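Local atomic coordinates of F5/8 type C domain protein (Bacteroides ovatus, PDB entry 4ZRX), a protein that probably acts as an alpha-L-fucosidase, a TIM-barrel hydrolase that removes alpha-L-fucose from glycans, with an additional C-terminal domain of a family that often binds carbohydrate. Residues 357-362 against 452-457; 388-393 against 424-429; 512-517 against 539-544. One frame throughout, in Å; residues are numbered along the deposited sequence.

Contact 1 of 3, residues 357-362 against 452-457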
loop_
_atom_site.group_PDB
_atom_site.type_symbol
_atom_site.label_atom_id
_atom_site.label_comp_id
_atom_site.label_asym_id
_atom_site.label_seq_id
_atom_site.Cartn_x
_atom_site.Cartn_y
_atom_site.Cartn_z
ATOM N N ALA A 357 -4.580 6.021 -20.812
ATOM C CA ALA A 357 -5.506 6.427 -21.907
ATOM C C ALA A 357 -5.142 5.858 -23.257
ATOM O O ALA A 357 -6.065 5.458 -24.009
ATOM C CB ALA A 357 -5.625 7.945 -21.966
ATOM N N ASP A 358 -3.846 5.812 -23.569
ATOM C CA ASP A 358 -3.372 5.508 -24.887
ATOM C C ASP A 358 -2.366 4.342 -24.940
ATOM O O ASP A 358 -1.158 4.528 -24.849
ATOM C CB ASP A 358 -2.740 6.774 -25.450
ATOM C CG ASP A 358 -2.330 6.623 -26.911
ATOM O OD1 ASP A 358 -2.683 5.635 -27.602
ATOM O OD2 ASP A 358 -1.632 7.498 -27.372
ATOM N N ASN A 359 -2.888 3.134 -25.065
ATOM C CA ASN A 359 -2.071 1.967 -25.225
ATOM C C ASN A 359 -1.397 2.009 -26.588
ATOM O O ASN A 359 -2.055 2.115 -27.588
ATOM C CB ASN A 359 -2.964 0.750 -25.108
ATOM C CG ASN A 359 -2.229 -0.532 -25.203
ATOM O OD1 ASN A 359 -0.985 -0.602 -25.334
ATOM N ND2 ASN A 359 -3.016 -1.578 -25.150
ATOM N N ARG A 360 -0.091 1.943 -26.606
ATOM C CA ARG A 360 0.686 2.101 -27.816
ATOM C C ARG A 360 0.909 0.802 -28.584
ATOM O O ARG A 360 1.360 0.835 -29.723
ATOM C CB ARG A 360 2.014 2.788 -27.538
ATOM C CG ARG A 360 1.925 4.178 -26.810
ATOM C CD ARG A 360 1.072 5.214 -27.569
ATOM N NE ARG A 360 1.635 5.489 -28.855
ATOM C CZ ARG A 360 1.188 6.429 -29.678
ATOM N NH1 ARG A 360 0.104 7.156 -29.390
ATOM N NH2 ARG A 360 1.805 6.606 -30.815
ATOM N N VAL A 361 0.613 -0.327 -27.969
ATOM C CA VAL A 361 0.770 -1.636 -28.608
ATOM C C VAL A 361 -0.471 -1.842 -29.509
ATOM O O VAL A 361 -1.598 -1.734 -29.048
ATOM C CB VAL A 361 0.878 -2.755 -27.601
ATOM C CG1 VAL A 361 0.892 -4.119 -28.228
ATOM C CG2 VAL A 361 2.163 -2.556 -26.787
ATOM N N LYS A 362 -0.199 -2.232 -30.735
ATOM C CA LYS A 362 -1.232 -2.703 -31.630
ATOM C C LYS A 362 -1.217 -4.238 -31.454
ATOM O O LYS A 362 -0.174 -4.881 -31.365
ATOM C CB LYS A 362 -0.807 -2.376 -33.063
ATOM C CG LYS A 362 -0.505 -0.936 -33.338
ATOM C CD LYS A 362 -0.100 -0.739 -34.860
ATOM C CE LYS A 362 -1.302 -0.881 -35.731
ATOM N NZ LYS A 362 -0.988 -0.548 -37.153
ATOM N N VAL A 452 0.743 -16.020 -22.485
ATOM C CA VAL A 452 0.711 -14.583 -22.335
ATOM C C VAL A 452 -0.484 -14.055 -23.078
ATOM O O VAL A 452 -0.585 -14.218 -24.299
ATOM C CB VAL A 452 1.995 -13.936 -22.868
ATOM C CG1 VAL A 452 1.899 -12.447 -22.852
ATOM C CG2 VAL A 452 3.187 -14.395 -22.049
ATOM N N SER A 453 -1.393 -13.424 -22.352
ATOM C CA SER A 453 -2.659 -12.967 -22.911
ATOM C C SER A 453 -2.705 -11.513 -23.297
ATOM O O SER A 453 -3.547 -11.089 -24.123
ATOM C CB SER A 453 -3.814 -13.278 -21.960
ATOM O OG SER A 453 -3.526 -12.766 -20.681
ATOM N N GLN A 454 -1.847 -10.719 -22.723
ATOM C CA GLN A 454 -1.755 -9.316 -23.156
ATOM C C GLN A 454 -0.391 -8.722 -22.908
ATOM O O GLN A 454 0.226 -8.930 -21.860
ATOM C CB GLN A 454 -2.796 -8.435 -22.484
ATOM C CG GLN A 454 -2.782 -6.995 -23.073
ATOM C CD GLN A 454 -3.922 -6.062 -22.652
ATOM O OE1 GLN A 454 -4.233 -5.152 -23.385
ATOM N NE2 GLN A 454 -4.492 -6.251 -21.477
ATOM N N VAL A 455 0.020 -7.893 -23.868
ATOM C CA VAL A 455 1.096 -6.964 -23.694
ATOM C C VAL A 455 0.602 -5.606 -24.106
ATOM O O VAL A 455 -0.014 -5.448 -25.191
ATOM C CB VAL A 455 2.292 -7.383 -24.611
ATOM C CG1 VAL A 455 3.444 -6.375 -24.553
ATOM C CG2 VAL A 455 2.813 -8.749 -24.167
ATOM N N ALA A 456 0.903 -4.604 -23.293
ATOM C CA ALA A 456 0.457 -3.229 -23.492
ATOM C C ALA A 456 1.611 -2.282 -23.126
ATOM O O ALA A 456 2.565 -2.680 -22.427
ATOM C CB ALA A 456 -0.772 -2.915 -22.696
ATOM N N ALA A 457 1.590 -1.050 -23.623
ATOM C CA ALA A 457 2.663 -0.092 -23.334
ATOM C C ALA A 457 2.158 1.309 -23.378
ATOM O O ALA A 457 1.217 1.631 -24.154
ATOM C CB ALA A 457 3.835 -0.258 -24.301
HETATM O O HOH W 1 -2.514 -4.470 -25.491
#
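N359 lays its side-chain amide against strand 452-457 near A457, with OD1 directed at the backbone of A457 and ND2 turned toward Q454. The first torsion of N359 sets this up: CG stands anti to the backbone N (chi1 -178°), which brings the amide beside the methyl of A456, A456 CB lying 3.5 Å from N359 OD1. OD1 is held by two N-H groups from opposite faces of the amide plane. One is A457 N, 3.1 Å from N359 OD1; the other is V361 N, also 3.1 Å from N359 OD1, which closes an Asx turn. A457 answers through its carbonyl, since R360 N reaches A457 O at 2.8 Å in an almost straight bond (175°). N359 and Q454 approach from opposite directions with amide planes 61° apart. At 4.2 Å, N359 ND2 and Q454 OE1 do not bond directly; a water accepts from ND2 and donates to Q454 OE1 and V455 O, while Q454 NE2 is taken by Q392. V361 points toward the strand and sets its two methyls along it, CG1 3.4 Å from V455 O and CG2 3.8 Å from A457 CB. The bent chain of R360 curls back to D358, R360 NH1 to D358 OD2 being 2.7 Å, and K381 gives D358 a second cationic partner. The chemistry thus implies that the linker leaving helix 339-356 is fixed to the beta-sandwich by two bonds to A457, one from the backbone N of R360 and one to the side chain of N359, whose single oxygen fastens both the turn and the strand.

Contact 2 of 3, residues 388-393 against 424-429. With EDO (1,2-ethanediol), chain F.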
loop_
_atom_site.group_PDB
_atom_site.type_symbol
_atom_site.label_atom_id
_atom_site.label_comp_id
_atom_site.label_asym_id
_atom_site.label_seq_id
_atom_site.Cartn_x
_atom_site.Cartn_y
_atom_site.Cartn_z
ATOM N N LEU A 388 6.594 2.467 -19.893
ATOM C CA LEU A 388 5.796 1.574 -19.101
ATOM C C LEU A 388 5.293 0.468 -19.981
ATOM O O LEU A 388 4.695 0.722 -21.030
ATOM C CB LEU A 388 4.611 2.319 -18.426
ATOM C CG LEU A 388 3.504 1.563 -17.741
ATOM C CD1 LEU A 388 4.019 0.746 -16.667
ATOM C CD2 LEU A 388 2.423 2.552 -17.259
ATOM N N VAL A 389 5.550 -0.741 -19.552
ATOM C CA VAL A 389 5.030 -1.959 -20.217
ATOM C C VAL A 389 4.249 -2.751 -19.204
ATOM O O VAL A 389 4.673 -2.894 -18.044
ATOM C CB VAL A 389 6.155 -2.750 -20.861
ATOM C CG1 VAL A 389 5.723 -4.130 -21.376
ATOM C CG2 VAL A 389 6.752 -1.959 -21.963
HETATM N N MSE A 390 3.140 -3.300 -19.673
HETATM C CA MSE A 390 2.259 -4.140 -18.890
HETATM C C MSE A 390 2.123 -5.505 -19.560
HETATM O O MSE A 390 1.935 -5.579 -20.795
HETATM C CB MSE A 390 0.890 -3.450 -18.761
HETATM C CG MSE A 390 -0.052 -4.202 -17.877
HETATM SE SE MSE A 390 -1.340 -5.067 -18.899
HETATM C CE MSE A 390 -2.534 -3.733 -19.196
ATOM N N LEU A 391 2.213 -6.558 -18.769
ATOM C CA LEU A 391 2.084 -7.914 -19.224
ATOM C C LEU A 391 1.033 -8.649 -18.395
ATOM O O LEU A 391 0.920 -8.380 -17.168
ATOM C CB LEU A 391 3.414 -8.640 -19.103
ATOM C CG LEU A 391 4.595 -7.835 -19.663
ATOM C CD1 LEU A 391 5.823 -8.428 -19.154
ATOM C CD2 LEU A 391 4.587 -7.887 -21.153
ATOM N N GLN A 392 0.321 -9.599 -19.049
ATOM C CA GLN A 392 -0.564 -10.504 -18.319
ATOM C C GLN A 392 -0.412 -11.932 -18.800
ATOM O O GLN A 392 -0.265 -12.140 -20.025
ATOM C CB GLN A 392 -2.032 -10.101 -18.490
ATOM C CG GLN A 392 -2.309 -8.683 -18.091
ATOM C CD GLN A 392 -3.805 -8.333 -18.086
ATOM O OE1 GLN A 392 -4.344 -7.866 -19.098
ATOM N NE2 GLN A 392 -4.477 -8.584 -16.980
ATOM N N GLU A 393 -0.567 -12.885 -17.884
ATOM C CA GLU A 393 -0.694 -14.293 -18.206
ATOM C C GLU A 393 -2.141 -14.709 -18.106
ATOM O O GLU A 393 -2.916 -14.173 -17.312
ATOM C CB GLU A 393 0.073 -15.187 -17.190
ATOM C CG GLU A 393 1.478 -15.295 -17.351
ATOM C CD GLU A 393 2.117 -16.153 -16.252
ATOM O OE1 GLU A 393 2.205 -17.362 -16.463
ATOM O OE2 GLU A 393 2.578 -15.630 -15.231
ATOM N N GLY A 424 1.971 -13.388 -13.813
ATOM C CA GLY A 424 0.730 -13.590 -13.084
ATOM C C GLY A 424 -0.421 -12.854 -13.739
ATOM O O GLY A 424 -0.494 -12.679 -14.961
ATOM N N TYR A 425 -1.317 -12.355 -12.892
ATOM C CA TYR A 425 -2.410 -11.577 -13.397
ATOM C C TYR A 425 -1.992 -10.328 -14.148
ATOM O O TYR A 425 -2.523 -10.029 -15.254
ATOM C CB TYR A 425 -3.364 -11.204 -12.252
ATOM C CG TYR A 425 -4.428 -10.250 -12.665
ATOM C CD1 TYR A 425 -5.457 -10.641 -13.465
ATOM C CD2 TYR A 425 -4.286 -8.902 -12.365
ATOM C CE1 TYR A 425 -6.419 -9.713 -13.896
ATOM C CE2 TYR A 425 -5.193 -8.007 -12.779
ATOM C CZ TYR A 425 -6.249 -8.413 -13.539
ATOM O OH TYR A 425 -7.127 -7.447 -13.969
ATOM N N LYS A 426 -1.021 -9.623 -13.614
ATOM C CA LYS A 426 -0.560 -8.361 -14.185
ATOM C C LYS A 426 0.775 -8.018 -13.592
ATOM O O LYS A 426 0.946 -8.060 -12.389
ATOM C CB LYS A 426 -1.552 -7.269 -13.942
ATOM C CG LYS A 426 -1.268 -5.953 -14.593
ATOM C CD LYS A 426 -2.448 -5.007 -14.568
ATOM C CE LYS A 426 -3.466 -5.439 -15.556
ATOM N NZ LYS A 426 -4.607 -4.457 -15.737
ATOM N N ARG A 427 1.705 -7.613 -14.459
ATOM C CA ARG A 427 3.017 -7.142 -14.060
ATOM C C ARG A 427 3.342 -5.929 -14.924
ATOM O O ARG A 427 3.137 -5.963 -16.171
ATOM C CB ARG A 427 4.047 -8.208 -14.295
ATOM C CG ARG A 427 5.517 -7.803 -14.018
ATOM C CD ARG A 427 5.762 -7.414 -12.584
ATOM N NE ARG A 427 7.182 -7.547 -12.212
ATOM C CZ ARG A 427 8.062 -6.554 -12.103
ATOM N NH1 ARG A 427 7.762 -5.271 -12.209
ATOM N NH2 ARG A 427 9.297 -6.872 -11.746
HETATM N N MSE A 428 3.774 -4.859 -14.272
HETATM C CA MSE A 428 4.165 -3.652 -14.978
HETATM C C MSE A 428 5.621 -3.323 -14.706
HETATM O O MSE A 428 6.124 -3.521 -13.593
HETATM C CB MSE A 428 3.275 -2.479 -14.666
HETATM C CG MSE A 428 1.884 -2.768 -15.097
HETATM SE SE MSE A 428 0.551 -1.352 -15.058
HETATM C CE MSE A 428 -0.017 -1.519 -13.252
ATOM N N LEU A 429 6.272 -2.836 -15.749
ATOM C CA LEU A 429 7.692 -2.453 -15.730
ATOM C C LEU A 429 7.829 -1.033 -16.178
ATOM O O LEU A 429 7.258 -0.643 -17.212
ATOM C CB LEU A 429 8.476 -3.340 -16.686
ATOM C CG LEU A 429 8.687 -4.781 -16.272
ATOM C CD1 LEU A 429 9.266 -5.520 -17.471
ATOM C CD2 LEU A 429 9.589 -4.834 -15.029
HETATM C C1 EDO F . -5.396 -0.820 -15.286
HETATM O O1 EDO F . -6.384 -1.871 -15.166
HETATM C C2 EDO F . -3.930 -1.266 -15.088
HETATM O O2 EDO F . -3.446 -1.832 -16.317
HETATM O O HOH W 2 -7.338 -7.863 -16.853
HETATM O O HOH W 3 -6.160 -5.317 -17.938
HETATM O O HOH W 4 -4.210 -12.087 -16.331
#
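The carbonyl oxygen of Y425 is gripped by the side-chain amide of Q392 and by a water. Q392 NE2 reaches Y425 O at 3.0 Å (N-H...O 154°), and the water, which also donates to E393 O, lies 2.9 Å from Y425 O. In Q392, CG beside the backbone N (chi1 -56°) sends the chain toward Y425, and the turn of the amide puts NE2 over one face of the Y425 ring, offset toward its rim. A second water joins NE2 to the Y425 hydroxyl, which also bonds to E43, and Q392 OE1 accepts from Q454. K426 runs alongside Q392 in the same direction, K426 CE to Q392 NE2 being 3.6 Å; its NZ pairs with E43 and makes a weak bond to an ethanediol, probably from the crystallisation liquor. With a leucine at Q392, the Y425 carbonyl would probably lose its amide donor and Q454 NE2 its acceptor.

At the G424 end, G424 N donates to E393 OE2 at 2.7 Å, on the anti side of the carboxylate, while E393 N returns a bond to G424 O at 2.9 Å. The backbone angles of G424 would jam a CB against the preceding carbonyl, which explains the glycine. Beyond it the strands run antiparallel (161° between axes): V389 with L429 and L391 with R427 are hydrogen-bonded pairs, with V389 O to L429 N at 2.8 Å. M390 and M428, both selenomethionine, form the non-hydrogen-bonded pair between them.

Strand 388-393 is flanked by 450-458 and by the outermost strand 427-431. The face bearing L391, R427 and L429 packs on F404 of strand 401-410 in the facing sheet. L388 and M428 lean on F356 of helix 339-356, and N322 accepts from the backbone N of Y425.

Contact 3 of 3, residues 512-517 against 539-544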
loop_
_atom_site.group_PDB
_atom_site.type_symbol
_atom_site.label_atom_id
_atom_site.label_comp_id
_atom_site.label_asym_id
_atom_site.label_seq_id
_atom_site.Cartn_x
_atom_site.Cartn_y
_atom_site.Cartn_z
ATOM N N PRO A 512 29.600 10.723 11.364
ATOM C CA PRO A 512 30.948 11.301 11.554
ATOM C C PRO A 512 31.207 12.619 10.833
ATOM O O PRO A 512 31.979 13.434 11.311
ATOM C CB PRO A 512 31.880 10.227 10.957
ATOM C CG PRO A 512 31.152 8.960 11.151
ATOM C CD PRO A 512 29.678 9.270 11.083
ATOM N N THR A 513 30.566 12.796 9.685
ATOM C CA THR A 513 30.792 13.965 8.832
ATOM C C THR A 513 29.915 15.225 9.133
ATOM O O THR A 513 29.962 16.235 8.400
ATOM C CB THR A 513 30.594 13.537 7.372
ATOM O OG1 THR A 513 31.012 14.597 6.516
ATOM C CG2 THR A 513 29.166 13.235 7.099
HETATM N N MSE A 514 29.082 15.148 10.170
HETATM C CA MSE A 514 28.149 16.252 10.476
HETATM C C MSE A 514 28.885 17.501 10.963
HETATM O O MSE A 514 30.000 17.404 11.491
HETATM C CB MSE A 514 27.129 15.820 11.529
HETATM C CG MSE A 514 27.700 15.610 12.936
HETATM SE SE MSE A 514 26.477 14.560 14.028
HETATM C CE MSE A 514 24.758 15.440 13.515
ATOM N N ALA A 515 28.250 18.662 10.792
ATOM C CA ALA A 515 28.808 19.913 11.312
ATOM C C ALA A 515 28.659 19.993 12.829
ATOM O O ALA A 515 27.603 19.610 13.394
ATOM C CB ALA A 515 28.138 21.093 10.675
ATOM N N PHE A 516 29.687 20.545 13.471
ATOM C CA PHE A 516 29.679 20.809 14.896
ATOM C C PHE A 516 30.125 22.265 15.184
ATOM O O PHE A 516 29.334 23.069 15.699
ATOM C CB PHE A 516 30.561 19.798 15.617
ATOM C CG PHE A 516 30.694 20.037 17.092
ATOM C CD1 PHE A 516 29.554 20.261 17.894
ATOM C CD2 PHE A 516 31.976 20.042 17.698
ATOM C CE1 PHE A 516 29.686 20.474 19.281
ATOM C CE2 PHE A 516 32.108 20.237 19.088
ATOM C CZ PHE A 516 30.978 20.465 19.873
ATOM N N ARG A 517 31.380 22.565 14.872
ATOM C CA ARG A 517 31.884 23.950 14.989
ATOM C C ARG A 517 31.651 24.651 13.655
ATOM O O ARG A 517 31.873 24.058 12.598
ATOM C CB ARG A 517 33.370 23.977 15.367
ATOM C CG ARG A 517 33.658 23.245 16.658
ATOM C CD ARG A 517 34.921 23.753 17.393
ATOM N NE ARG A 517 35.013 23.125 18.722
ATOM C CZ ARG A 517 34.243 23.416 19.784
ATOM N NH1 ARG A 517 33.303 24.364 19.732
ATOM N NH2 ARG A 517 34.408 22.744 20.922
ATOM N N SER A 539 25.665 22.835 19.689
ATOM C CA SER A 539 25.972 22.112 20.908
ATOM C C SER A 539 25.151 20.825 20.991
ATOM O O SER A 539 23.951 20.833 20.681
ATOM C CB SER A 539 25.749 22.973 22.140
ATOM O OG SER A 539 26.726 24.012 22.117
ATOM N N ASN A 540 25.856 19.752 21.339
ATOM C CA ASN A 540 25.289 18.423 21.565
ATOM C C ASN A 540 24.719 17.737 20.326
ATOM O O ASN A 540 24.025 16.708 20.434
ATOM C CB ASN A 540 24.229 18.497 22.675
ATOM C CG ASN A 540 23.992 17.156 23.357
ATOM O OD1 ASN A 540 24.928 16.401 23.693
ATOM N ND2 ASN A 540 22.711 16.858 23.579
ATOM N N ILE A 541 25.033 18.265 19.134
ATOM C CA ILE A 541 24.402 17.729 17.905
ATOM C C ILE A 541 24.761 16.265 17.643
ATOM O O ILE A 541 23.966 15.526 17.088
ATOM C CB ILE A 541 24.719 18.598 16.693
ATOM C CG1 ILE A 541 23.628 18.374 15.621
ATOM C CG2 ILE A 541 26.194 18.402 16.251
ATOM C CD1 ILE A 541 23.368 19.567 14.837
HETATM N N MSE A 542 25.946 15.858 18.087
HETATM C CA MSE A 542 26.446 14.512 17.906
HETATM C C MSE A 542 25.745 13.521 18.834
HETATM O O MSE A 542 25.892 12.340 18.649
HETATM C CB MSE A 542 27.991 14.464 18.061
HETATM C CG MSE A 542 28.524 14.476 19.493
HETATM SE SE MSE A 542 28.375 16.231 20.416
HETATM C CE MSE A 542 30.347 16.620 20.422
ATOM N N HIS A 543 25.000 14.010 19.824
ATOM C CA HIS A 543 24.101 13.192 20.627
ATOM C C HIS A 543 22.615 13.502 20.387
ATOM O O HIS A 543 21.762 12.825 20.922
ATOM C CB HIS A 543 24.432 13.403 22.111
ATOM C CG HIS A 543 25.871 13.155 22.436
ATOM N ND1 HIS A 543 26.462 11.922 22.262
ATOM C CD2 HIS A 543 26.848 13.982 22.889
ATOM C CE1 HIS A 543 27.734 11.992 22.620
ATOM N NE2 HIS A 543 27.991 13.226 23.014
ATOM N N ASN A 544 22.303 14.548 19.632
ATOM C CA ASN A 544 20.934 14.947 19.345
ATOM C C ASN A 544 20.886 15.625 17.965
ATOM O O ASN A 544 21.083 16.863 17.849
ATOM C CB ASN A 544 20.393 15.894 20.415
ATOM C CG ASN A 544 18.944 16.370 20.087
ATOM O OD1 ASN A 544 18.349 15.946 19.100
ATOM N ND2 ASN A 544 18.423 17.267 20.871
#
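F516 and I541 are the nearest pair of CA atoms between two irregular loop segments, F516 CA to I541 CA being 6.8 Å, and in the 539-544 loop H543 N bonds back to N540 O at 2.9 Å to shape a turn. Every contact across the gap involves a side chain. F516 sends its ring toward the turn because CG lies anti to the backbone N (chi1 176°). The terminal methyl of M542, a selenomethionine, rests over one face of that ring: M542 CE is 4.1 Å from the F516 ring centroid and only 19° off the normal, a CH-pi contact. The selenium, obliquely placed at 5.1 Å from M542 SE to the F516 ring centroid, completes a Met-aromatic contact. The M542 chain gets there by bending at both chi2 and chi3. The ring edge, near its plane, meets the backbone of S539 and N540, and P568 packs on both F516 and M542.

I541 sits between F516 and M514, sliding past each in the opposite direction. I541 CG1 meets the methyl of M514, another selenomethionine, with M514 CE to I541 CG1 at 3.8 Å, while the other branch covers a carbonyl, I541 CG2 lying 3.4 Å from A515 O. M514 and I541 both also touch Y503 of strand 495-503.

Each segment belongs to a connection between the two sheets of the F5/8 type C domain: 512-517 leads into strand 517-523, and the loop containing 539-544 leads toward strand 548-552. The chemistry implies cohesion by dispersion and CH-pi attraction without polar bonds between the segments. Its polar cost is the buried A515 O, which lacks any partner in the model.

Contacts 1 and 2 both reach one four-stranded sheet, their centres about 10 Å apart, because strands 450-458 and 388-393 are neighbours in it. They meet directly: A456 N lies 2.9 Å from M390 O, a probable hydrogen bond, and A457 CB packs against L388 O at 3.5 Å. Along the chain, contact 2 is nested inside the loop that contact 1 closes. Contact 3 follows in series in the separate F5/8 type C domain. Its centre is about 54 Å from that of contact 1 and about 48 Å from that of contact 2, with nearest atoms about 42 and 34 Å apart. The ethanediol beside K426 in contact 2 marks no established site.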